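Local structure of succinylglutamate desuccinylase/aspartoacylase (Shewanella frigidimarina, 3LWU) at residues A[183-191]-A[254-262]; A[329-340]-A[352-363]. The protein binds a zinc ion and is probably a metal-dependent hydrolase, perhaps one that acts on ester bonds. One frame throughout, in Å; residues are numbered along the deposited sequence. Where two conformers were deposited one is given.

Contact 1 (A[183-191]-A[254-262]); sequences HQADIVLDL and VPVSAFTLE
Leu-189 and Phe-259 run alongside each other in the same direction, on neighbouring parallel strands of the alpha/beta catalytic domain. With CG of Leu-189 anti to its carbonyl carbon (chi1 -53°), its CD2 branch leans across and comes within 3.4 Å of ring atom CD2 of Phe-259, approaching the ring obliquely. Leu-191 and Leu-261 repeat this alignment at the next pair on the same face, CD2 to CD2 at 3.7 Å. Large apolar residues suit this buried end of the face, where Phe-214 and Tyr-284 also meet the Phe-259 ring edge-to-face; nearer the start, Ser-257 turns its OG to Asp-207. Five backbone hydrogen bonds fix the register; that from Asp-190 N to Phe-259 O is almost straight, at 3.0 Å and 175°.

The other face is smaller and more polar toward the zinc end. Val-188 CB sits 4.1 Å from Ala-258 CB, and Val-188 also packs on Thr-234 of helix 230-247. Further along come Asp-190 and Thr-260. Asp-190 OD1 accepts a hydrogen bond from Gln-59 NE2, and its side chain comes within about 3 Å of that of the zinc ligand His-192, a closeness consistent with a second-shell residue that may help position that ligand. Thr-260, compact yet polar, adds a hydroxyl: one water donates to Asp-190 OD2 at 2.9 Å and is also hydrogen-bonded to Thr-260 OG1 at 2.7 Å.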
loop_
_atom_site.group_PDB
_atom_site.type_symbol
_atom_site.label_atom_id
_atom_site.label_comp_id
_atom_site.label_asym_id
_atom_site.label_seq_id
_atom_site.Cartn_x
_atom_site.Cartn_y
_atom_site.Cartn_z
ATOM N N HIS A 183 -13.444 11.083 28.364
ATOM C CA HIS A 183 -13.440 10.962 29.827
ATOM C C HIS A 183 -14.303 12.031 30.534
ATOM O O HIS A 183 -14.729 11.812 31.651
ATOM C CB HIS A 183 -12.011 11.001 30.381
ATOM C CG HIS A 183 -11.302 9.680 30.365
ATOM N ND1 HIS A 183 -11.902 8.501 30.748
ATOM C CD2 HIS A 183 -10.022 9.357 30.031
ATOM C CE1 HIS A 183 -11.033 7.508 30.629
ATOM N NE2 HIS A 183 -9.878 8.002 30.215
ATOM N N GLN A 184 -14.527 13.168 29.878
ATOM C CA GLN A 184 -15.298 14.247 30.426
ATOM C C GLN A 184 -16.776 13.921 30.424
ATOM O O GLN A 184 -17.504 14.558 31.159
ATOM C CB GLN A 184 -15.111 15.553 29.618
ATOM C CG GLN A 184 -13.738 16.259 29.758
ATOM C CD GLN A 184 -13.517 16.883 31.151
ATOM O OE1 GLN A 184 -14.362 16.777 32.069
ATOM N NE2 GLN A 184 -12.369 17.533 31.312
ATOM N N ALA A 185 -17.212 12.957 29.610
ATOM C CA ALA A 185 -18.634 12.692 29.384
ATOM C C ALA A 185 -19.202 11.551 30.257
ATOM O O ALA A 185 -18.477 10.664 30.682
ATOM C CB ALA A 185 -18.881 12.399 27.942
ATOM N N ASP A 186 -20.508 11.567 30.484
ATOM C CA ASP A 186 -21.181 10.483 31.221
ATOM C C ASP A 186 -21.531 9.306 30.312
ATOM O O ASP A 186 -21.737 8.166 30.775
ATOM C CB ASP A 186 -22.471 11.011 31.855
ATOM C CG ASP A 186 -22.205 12.068 32.907
ATOM O OD1 ASP A 186 -21.622 11.712 33.951
ATOM O OD2 ASP A 186 -22.559 13.253 32.698
ATOM N N ILE A 187 -21.639 9.606 29.026
ATOM C CA ILE A 187 -22.076 8.678 28.011
ATOM C C ILE A 187 -21.152 8.856 26.833
ATOM O O ILE A 187 -20.957 9.984 26.369
ATOM C CB ILE A 187 -23.515 8.996 27.536
ATOM C CG1 ILE A 187 -24.512 8.757 28.675
ATOM C CG2 ILE A 187 -23.885 8.117 26.333
ATOM C CD1 ILE A 187 -25.826 9.593 28.550
ATOM N N VAL A 188 -20.563 7.755 26.380
ATOM C CA VAL A 188 -19.618 7.777 25.263
ATOM C C VAL A 188 -20.145 6.849 24.169
ATOM O O VAL A 188 -20.461 5.705 24.446
ATOM C CB VAL A 188 -18.213 7.296 25.698
ATOM C CG1 VAL A 188 -17.273 7.050 24.449
ATOM C CG2 VAL A 188 -17.609 8.281 26.680
ATOM N N LEU A 189 -20.258 7.366 22.943
ATOM C CA LEU A 189 -20.658 6.573 21.788
ATOM C C LEU A 189 -19.550 6.669 20.765
ATOM O O LEU A 189 -19.241 7.780 20.262
ATOM C CB LEU A 189 -21.962 7.066 21.180
ATOM C CG LEU A 189 -23.168 7.218 22.118
ATOM C CD1 LEU A 189 -24.325 7.894 21.368
ATOM C CD2 LEU A 189 -23.594 5.910 22.747
ATOM N N ASP A 190 -18.951 5.519 20.456
ATOM C CA ASP A 190 -17.920 5.407 19.418
ATOM C C ASP A 190 -18.573 4.758 18.223
ATOM O O ASP A 190 -18.981 3.614 18.300
ATOM C CB ASP A 190 -16.760 4.556 19.927
ATOM C CG ASP A 190 -15.521 4.638 19.061
ATOM O OD1 ASP A 190 -15.462 5.471 18.134
ATOM O OD2 ASP A 190 -14.575 3.826 19.318
ATOM N N LEU A 191 -18.698 5.500 17.141
ATOM C CA LEU A 191 -19.392 5.048 15.946
ATOM C C LEU A 191 -18.454 4.476 14.888
ATOM O O LEU A 191 -17.594 5.176 14.348
ATOM C CB LEU A 191 -20.157 6.211 15.324
ATOM C CG LEU A 191 -21.117 7.026 16.189
ATOM C CD1 LEU A 191 -21.894 7.947 15.340
ATOM C CD2 LEU A 191 -22.086 6.138 17.024
ATOM N N VAL A 254 -22.660 1.740 37.876
ATOM C CA VAL A 254 -21.503 2.272 37.184
ATOM C C VAL A 254 -21.901 3.661 36.631
ATOM O O VAL A 254 -22.895 3.779 35.925
ATOM C CB VAL A 254 -21.002 1.322 36.093
ATOM C CG1 VAL A 254 -19.716 1.869 35.466
ATOM C CG2 VAL A 254 -20.770 -0.091 36.677
ATOM N N PRO A 255 -21.174 4.724 37.017
ATOM C CA PRO A 255 -21.554 6.095 36.641
ATOM C C PRO A 255 -21.382 6.444 35.154
ATOM O O PRO A 255 -21.918 7.431 34.711
ATOM C CB PRO A 255 -20.593 6.968 37.463
ATOM C CG PRO A 255 -20.021 6.056 38.502
ATOM C CD PRO A 255 -19.977 4.711 37.875
ATOM N N VAL A 256 -20.624 5.663 34.398
ATOM C CA VAL A 256 -20.412 5.970 32.992
ATOM C C VAL A 256 -20.968 4.828 32.155
ATOM O O VAL A 256 -20.984 3.669 32.594
ATOM C CB VAL A 256 -18.912 6.269 32.724
ATOM C CG1 VAL A 256 -18.589 6.284 31.269
ATOM C CG2 VAL A 256 -18.537 7.633 33.360
ATOM N N SER A 257 -21.485 5.194 30.989
ATOM C CA SER A 257 -21.925 4.256 29.968
ATOM C C SER A 257 -21.073 4.464 28.727
ATOM O O SER A 257 -20.882 5.600 28.318
ATOM C CB SER A 257 -23.406 4.515 29.621
ATOM O OG SER A 257 -24.244 4.070 30.681
ATOM N N ALA A 258 -20.592 3.382 28.108
ATOM C CA ALA A 258 -19.877 3.470 26.810
ATOM C C ALA A 258 -20.326 2.352 25.881
ATOM O O ALA A 258 -20.537 1.216 26.325
ATOM C CB ALA A 258 -18.391 3.430 27.013
ATOM N N PHE A 259 -20.525 2.687 24.609
ATOM C CA PHE A 259 -20.982 1.738 23.579
ATOM C C PHE A 259 -20.222 1.965 22.286
ATOM O O PHE A 259 -19.919 3.108 21.945
ATOM C CB PHE A 259 -22.468 1.951 23.247
ATOM C CG PHE A 259 -23.341 2.069 24.436
ATOM C CD1 PHE A 259 -23.911 0.938 25.017
ATOM C CD2 PHE A 259 -23.612 3.297 24.982
ATOM C CE1 PHE A 259 -24.687 1.043 26.118
ATOM C CE2 PHE A 259 -24.385 3.396 26.088
ATOM C CZ PHE A 259 -24.935 2.278 26.655
ATOM N N THR A 260 -19.926 0.880 21.559
ATOM C CA THR A 260 -19.400 0.963 20.178
ATOM C C THR A 260 -20.538 0.502 19.264
ATOM O O THR A 260 -21.025 -0.644 19.367
ATOM C CB THR A 260 -18.156 0.092 19.986
ATOM O OG1 THR A 260 -17.117 0.523 20.886
ATOM C CG2 THR A 260 -17.603 0.063 18.536
ATOM N N LEU A 261 -20.988 1.409 18.401
ATOM C CA LEU A 261 -22.014 1.094 17.420
ATOM C C LEU A 261 -21.354 0.706 16.093
ATOM O O LEU A 261 -20.416 1.345 15.660
ATOM C CB LEU A 261 -22.921 2.295 17.196
ATOM C CG LEU A 261 -23.964 2.574 18.280
ATOM C CD1 LEU A 261 -23.303 2.792 19.613
ATOM C CD2 LEU A 261 -24.831 3.772 17.851
ATOM N N GLU A 262 -21.832 -0.363 15.478
ATOM C CA GLU A 262 -21.322 -0.809 14.180
ATOM C C GLU A 262 -22.436 -0.617 13.147
ATOM O O GLU A 262 -23.343 -1.428 13.031
ATOM C CB GLU A 262 -20.867 -2.269 14.275
ATOM C CG GLU A 262 -19.884 -2.538 15.408
ATOM C CD GLU A 262 -18.475 -2.055 15.109
ATOM O OE1 GLU A 262 -18.099 -1.927 13.906
ATOM O OE2 GLU A 262 -17.737 -1.864 16.094
HETATM O O HOH W 1 -23.795 7.273 32.329
HETATM O O HOH W 2 -14.562 1.459 20.919
#

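Contact 2 (A[329-340]-A[352-363])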
loop_
_atom_site.group_PDB
_atom_site.type_symbol
_atom_site.label_atom_id
_atom_site.label_comp_id
_atom_site.label_asym_id
_atom_site.label_seq_id
_atom_site.Cartn_x
_atom_site.Cartn_y
_atom_site.Cartn_z
ATOM N N GLU A 329 -29.116 -12.311 9.076
ATOM C CA GLU A 329 -30.187 -13.335 8.959
ATOM C C GLU A 329 -29.712 -14.645 9.586
ATOM O O GLU A 329 -28.563 -15.026 9.374
ATOM C CB GLU A 329 -30.481 -13.655 7.480
ATOM C CG GLU A 329 -31.706 -12.977 6.856
ATOM C CD GLU A 329 -31.873 -13.323 5.372
ATOM O OE1 GLU A 329 -31.754 -14.525 5.004
ATOM O OE2 GLU A 329 -32.112 -12.381 4.574
ATOM N N PRO A 330 -30.582 -15.356 10.330
ATOM C CA PRO A 330 -30.192 -16.676 10.839
ATOM C C PRO A 330 -29.744 -17.668 9.768
ATOM O O PRO A 330 -30.312 -17.707 8.663
ATOM C CB PRO A 330 -31.474 -17.196 11.509
ATOM C CG PRO A 330 -32.204 -15.979 11.944
ATOM C CD PRO A 330 -31.774 -14.835 11.031
ATOM N N LEU A 331 -28.723 -18.454 10.100
ATOM C CA LEU A 331 -28.210 -19.485 9.214
ATOM C C LEU A 331 -28.229 -20.815 9.951
ATOM O O LEU A 331 -27.396 -21.074 10.825
ATOM C CB LEU A 331 -26.801 -19.161 8.737
ATOM C CG LEU A 331 -26.268 -20.014 7.584
ATOM C CD1 LEU A 331 -26.980 -19.686 6.221
ATOM C CD2 LEU A 331 -24.752 -19.837 7.494
ATOM N N THR A 332 -29.185 -21.650 9.578
ATOM C CA THR A 332 -29.311 -22.992 10.100
ATOM C C THR A 332 -28.078 -23.788 9.744
ATOM O O THR A 332 -27.605 -23.712 8.603
ATOM C CB THR A 332 -30.553 -23.715 9.487
ATOM O OG1 THR A 332 -31.712 -22.911 9.681
ATOM C CG2 THR A 332 -30.774 -25.121 10.111
ATOM N N ALA A 333 -27.579 -24.544 10.717
ATOM C CA ALA A 333 -26.451 -25.462 10.553
ATOM C C ALA A 333 -26.592 -26.267 9.264
ATOM O O ALA A 333 -27.657 -26.824 8.982
ATOM C CB ALA A 333 -26.381 -26.414 11.746
ATOM N N GLY A 334 -25.528 -26.320 8.476
ATOM C CA GLY A 334 -25.583 -27.066 7.232
ATOM C C GLY A 334 -25.957 -26.238 6.022
ATOM O O GLY A 334 -25.662 -26.650 4.911
ATOM N N LYS A 335 -26.596 -25.085 6.190
ATOM C CA LYS A 335 -26.830 -24.197 5.034
ATOM C C LYS A 335 -25.541 -23.469 4.626
ATOM O O LYS A 335 -24.742 -23.101 5.485
ATOM C CB LYS A 335 -27.944 -23.184 5.332
ATOM C CG LYS A 335 -29.360 -23.815 5.499
ATOM C CD LYS A 335 -29.947 -24.226 4.130
ATOM C CE LYS A 335 -31.057 -25.330 4.200
ATOM N NZ LYS A 335 -32.438 -24.754 4.029
ATOM N N PRO A 336 -25.341 -23.234 3.306
ATOM C CA PRO A 336 -24.036 -22.739 2.876
ATOM C C PRO A 336 -23.702 -21.325 3.379
ATOM O O PRO A 336 -24.532 -20.419 3.364
ATOM C CB PRO A 336 -24.122 -22.790 1.333
ATOM C CG PRO A 336 -25.549 -22.567 1.017
ATOM C CD PRO A 336 -26.289 -23.325 2.174
ATOM N N LEU A 337 -22.499 -21.182 3.892
ATOM C CA LEU A 337 -21.961 -19.908 4.279
ATOM C C LEU A 337 -21.283 -19.247 3.067
ATOM O O LEU A 337 -21.607 -18.127 2.716
ATOM C CB LEU A 337 -20.937 -20.102 5.392
ATOM C CG LEU A 337 -20.364 -18.835 6.005
ATOM C CD1 LEU A 337 -21.386 -18.224 7.022
ATOM C CD2 LEU A 337 -19.015 -19.178 6.680
ATOM N N VAL A 338 -20.329 -19.955 2.461
ATOM C CA VAL A 338 -19.688 -19.514 1.201
ATOM C C VAL A 338 -19.577 -20.674 0.213
ATOM O O VAL A 338 -19.661 -21.852 0.601
ATOM C CB VAL A 338 -18.265 -18.969 1.419
ATOM C CG1 VAL A 338 -18.284 -17.815 2.381
ATOM C CG2 VAL A 338 -17.315 -20.051 1.856
ATOM N N ASN A 339 -19.425 -20.337 -1.060
ATOM C CA ASN A 339 -18.888 -21.259 -2.043
ATOM C C ASN A 339 -17.483 -20.798 -2.406
ATOM O O ASN A 339 -17.242 -19.620 -2.587
ATOM C CB ASN A 339 -19.795 -21.326 -3.267
ATOM C CG ASN A 339 -21.228 -21.747 -2.906
ATOM O OD1 ASN A 339 -21.412 -22.684 -2.163
ATOM N ND2 ASN A 339 -22.223 -21.060 -3.437
ATOM N N ILE A 340 -16.550 -21.727 -2.496
ATOM C CA ILE A 340 -15.207 -21.419 -2.961
ATOM C C ILE A 340 -15.030 -21.932 -4.376
ATOM O O ILE A 340 -15.245 -23.108 -4.646
ATOM C CB ILE A 340 -14.159 -22.092 -2.064
ATOM C CG1 ILE A 340 -14.420 -21.753 -0.588
ATOM C CG2 ILE A 340 -12.755 -21.671 -2.481
ATOM C CD1 ILE A 340 -13.364 -22.346 0.375
ATOM N N TYR A 352 -15.165 -26.353 -7.153
ATOM C CA TYR A 352 -16.285 -25.638 -6.572
ATOM C C TYR A 352 -16.737 -26.359 -5.325
ATOM O O TYR A 352 -17.032 -27.550 -5.375
ATOM C CB TYR A 352 -17.432 -25.582 -7.577
ATOM C CG TYR A 352 -18.501 -24.559 -7.261
ATOM C CD1 TYR A 352 -18.193 -23.229 -7.193
ATOM C CD2 TYR A 352 -19.835 -24.925 -7.052
ATOM C CE1 TYR A 352 -19.155 -22.273 -6.924
ATOM C CE2 TYR A 352 -20.822 -23.957 -6.787
ATOM C CZ TYR A 352 -20.461 -22.624 -6.730
ATOM O OH TYR A 352 -21.383 -21.599 -6.480
ATOM N N GLN A 353 -16.806 -25.659 -4.201
ATOM C CA GLN A 353 -17.052 -26.323 -2.928
ATOM C C GLN A 353 -17.931 -25.413 -2.080
ATOM O O GLN A 353 -17.581 -24.238 -1.857
ATOM C CB GLN A 353 -15.701 -26.649 -2.230
ATOM C CG GLN A 353 -15.842 -27.306 -0.847
ATOM C CD GLN A 353 -14.487 -27.545 -0.084
ATOM O OE1 GLN A 353 -13.503 -26.808 -0.234
ATOM N NE2 GLN A 353 -14.472 -28.580 0.734
ATOM N N ALA A 354 -19.064 -25.963 -1.623
ATOM C CA ALA A 354 -19.951 -25.309 -0.656
ATOM C C ALA A 354 -19.357 -25.497 0.713
ATOM O O ALA A 354 -18.960 -26.596 1.033
ATOM C CB ALA A 354 -21.391 -25.944 -0.698
ATOM N N ILE A 355 -19.271 -24.446 1.512
ATOM C CA ILE A 355 -18.762 -24.560 2.874
ATOM C C ILE A 355 -19.904 -24.191 3.814
ATOM O O ILE A 355 -20.479 -23.108 3.655
ATOM C CB ILE A 355 -17.584 -23.575 3.170
ATOM C CG1 ILE A 355 -16.391 -23.822 2.254
ATOM C CG2 ILE A 355 -17.122 -23.714 4.653
ATOM C CD1 ILE A 355 -15.776 -25.200 2.421
ATOM N N SER A 356 -20.234 -25.059 4.783
ATOM C CA SER A 356 -21.237 -24.734 5.801
ATOM C C SER A 356 -20.660 -24.859 7.206
ATOM O O SER A 356 -19.524 -25.282 7.364
ATOM C CB SER A 356 -22.450 -25.649 5.670
ATOM O OG SER A 356 -22.067 -26.998 5.821
ATOM N N LEU A 357 -21.442 -24.483 8.221
ATOM C CA LEU A 357 -21.001 -24.540 9.626
ATOM C C LEU A 357 -21.760 -25.629 10.352
ATOM O O LEU A 357 -22.892 -25.944 9.980
ATOM C CB LEU A 357 -21.250 -23.208 10.337
ATOM C CG LEU A 357 -20.453 -22.058 9.737
ATOM C CD1 LEU A 357 -20.655 -20.754 10.497
ATOM C CD2 LEU A 357 -18.942 -22.414 9.650
ATOM N N PRO A 358 -21.148 -26.208 11.399
ATOM C CA PRO A 358 -21.810 -27.314 12.137
ATOM C C PRO A 358 -22.876 -26.899 13.182
ATOM O O PRO A 358 -23.575 -27.766 13.697
ATOM C CB PRO A 358 -20.639 -28.038 12.824
ATOM C CG PRO A 358 -19.583 -26.912 13.011
ATOM C CD PRO A 358 -19.722 -26.054 11.753
HETATM N N MSE A 359 -22.995 -25.611 13.491
HETATM C CA MSE A 359 -24.021 -25.116 14.423
HETATM C C MSE A 359 -24.830 -23.973 13.777
HETATM O O MSE A 359 -24.377 -23.346 12.797
HETATM C CB MSE A 359 -23.351 -24.638 15.717
HETATM C CG MSE A 359 -22.715 -23.225 15.654
HETATM SE SE MSE A 359 -21.113 -23.112 14.553
HETATM C CE MSE A 359 -20.041 -24.131 15.889
ATOM N N ASP A 360 -26.008 -23.702 14.317
ATOM C CA ASP A 360 -26.782 -22.544 13.880
ATOM C C ASP A 360 -26.053 -21.267 14.262
ATOM O O ASP A 360 -25.418 -21.184 15.305
ATOM C CB ASP A 360 -28.178 -22.497 14.517
ATOM C CG ASP A 360 -29.026 -23.684 14.156
ATOM O OD1 ASP A 360 -28.703 -24.410 13.182
ATOM O OD2 ASP A 360 -30.009 -23.915 14.888
ATOM N N CYS A 361 -26.147 -20.259 13.417
ATOM C CA CYS A 361 -25.518 -18.990 13.736
ATOM C C CYS A 361 -26.283 -17.858 13.121
ATOM O O CYS A 361 -27.196 -18.091 12.345
ATOM C CB CYS A 361 -24.070 -18.995 13.257
ATOM S SG CYS A 361 -23.812 -18.895 11.472
ATOM N N VAL A 362 -25.920 -16.631 13.498
ATOM C CA VAL A 362 -26.311 -15.425 12.760
ATOM C C VAL A 362 -25.037 -14.792 12.226
ATOM O O VAL A 362 -24.262 -14.205 12.991
ATOM C CB VAL A 362 -27.110 -14.445 13.668
ATOM C CG1 VAL A 362 -27.445 -13.163 12.947
ATOM C CG2 VAL A 362 -28.393 -15.124 14.207
ATOM N N PRO A 363 -24.787 -14.908 10.905
ATOM C CA PRO A 363 -23.645 -14.238 10.367
ATOM C C PRO A 363 -23.794 -12.717 10.470
ATOM O O PRO A 363 -24.866 -12.170 10.120
ATOM C CB PRO A 363 -23.626 -14.689 8.890
ATOM C CG PRO A 363 -24.410 -15.913 8.850
ATOM C CD PRO A 363 -25.474 -15.689 9.871
HETATM O O HOH W 3 -24.880 -22.153 10.377
HETATM O O HOH W 4 -23.982 -23.449 8.047
#
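Val-338 and Ile-355 run side by side across an antiparallel beta hairpin, CG2 of Val-338 lying 3.8 Å from CB of Ile-355. On the same face Ile-340 slants over from two residues further along its strand, its CD1 3.9 Å from CG1 of Ile-355, so beta-branched residues, which favour the extended backbone, also make the apolar layer. On the other face the Asn-339 side chain lies against Tyr-352, whose CG is anti to the backbone N (chi1 -164°), which swings the ring over beside it: CB of Asn-339 is 3.8 Å from CZ of Tyr-352, amide and ring planes 44° apart. Trimming this asparagine to an alanine would probably open a gap beside the Tyr-352 hydroxyl and leave the ring freer to turn.

A classic beta bulge shapes one end of the pairing, since Leu-337 and Val-338 both face Ile-355. Leu-337 N gives Ile-355 O a bond of 2.8 Å, whereas that from Val-338 N is weak. Before the bulge, residues 332-335 form a type II turn; Gly-334 suits its third position, where phi is positive and a CB would jam against the preceding carbonyl O. The short acidic side chain of Asp-360 brings OD1 to Ala-333 N at 2.7 Å, met on the anti side in a nearly straight bond (178°). Beyond it, Leu-331 and Cys-361 exchange two backbone hydrogen bonds, and Leu-331 CB lies 3.9 Å from Pro-363 CD.

Phe-313 of strand 310-314 receives Leu-337, Ile-355 and Leu-357, and Phe-166 of a neighbouring subunit also packs on Leu-357. Strand 319-323 flanks strand 336-341 on the side away from 352-356, while strand 377-382 brings Tyr-379 against Leu-337, Val-338 and Pro-363.

Contact 1 belongs to the core, its centre about 9 Å from the centre of the chain, whereas contact 2 lies about 27 Å from that centre and is only partly buried. Contact 1 joins parallel strands distant in sequence and runs toward the zinc site; contact 2 joins a hairpin and the loops that precede and follow it, away from that site. They share no strand, though strand 196-204 pairs with both 257-263 of contact 1 and 362-366 of contact 2. Chemistry follows place: regular pairing, apolar toward one end and turning polar near the zinc, against a hairpin whose apolar face is joined by a bulge, a turn and a carboxylate-to-backbone bond. Contact 2 alone meets other subunits.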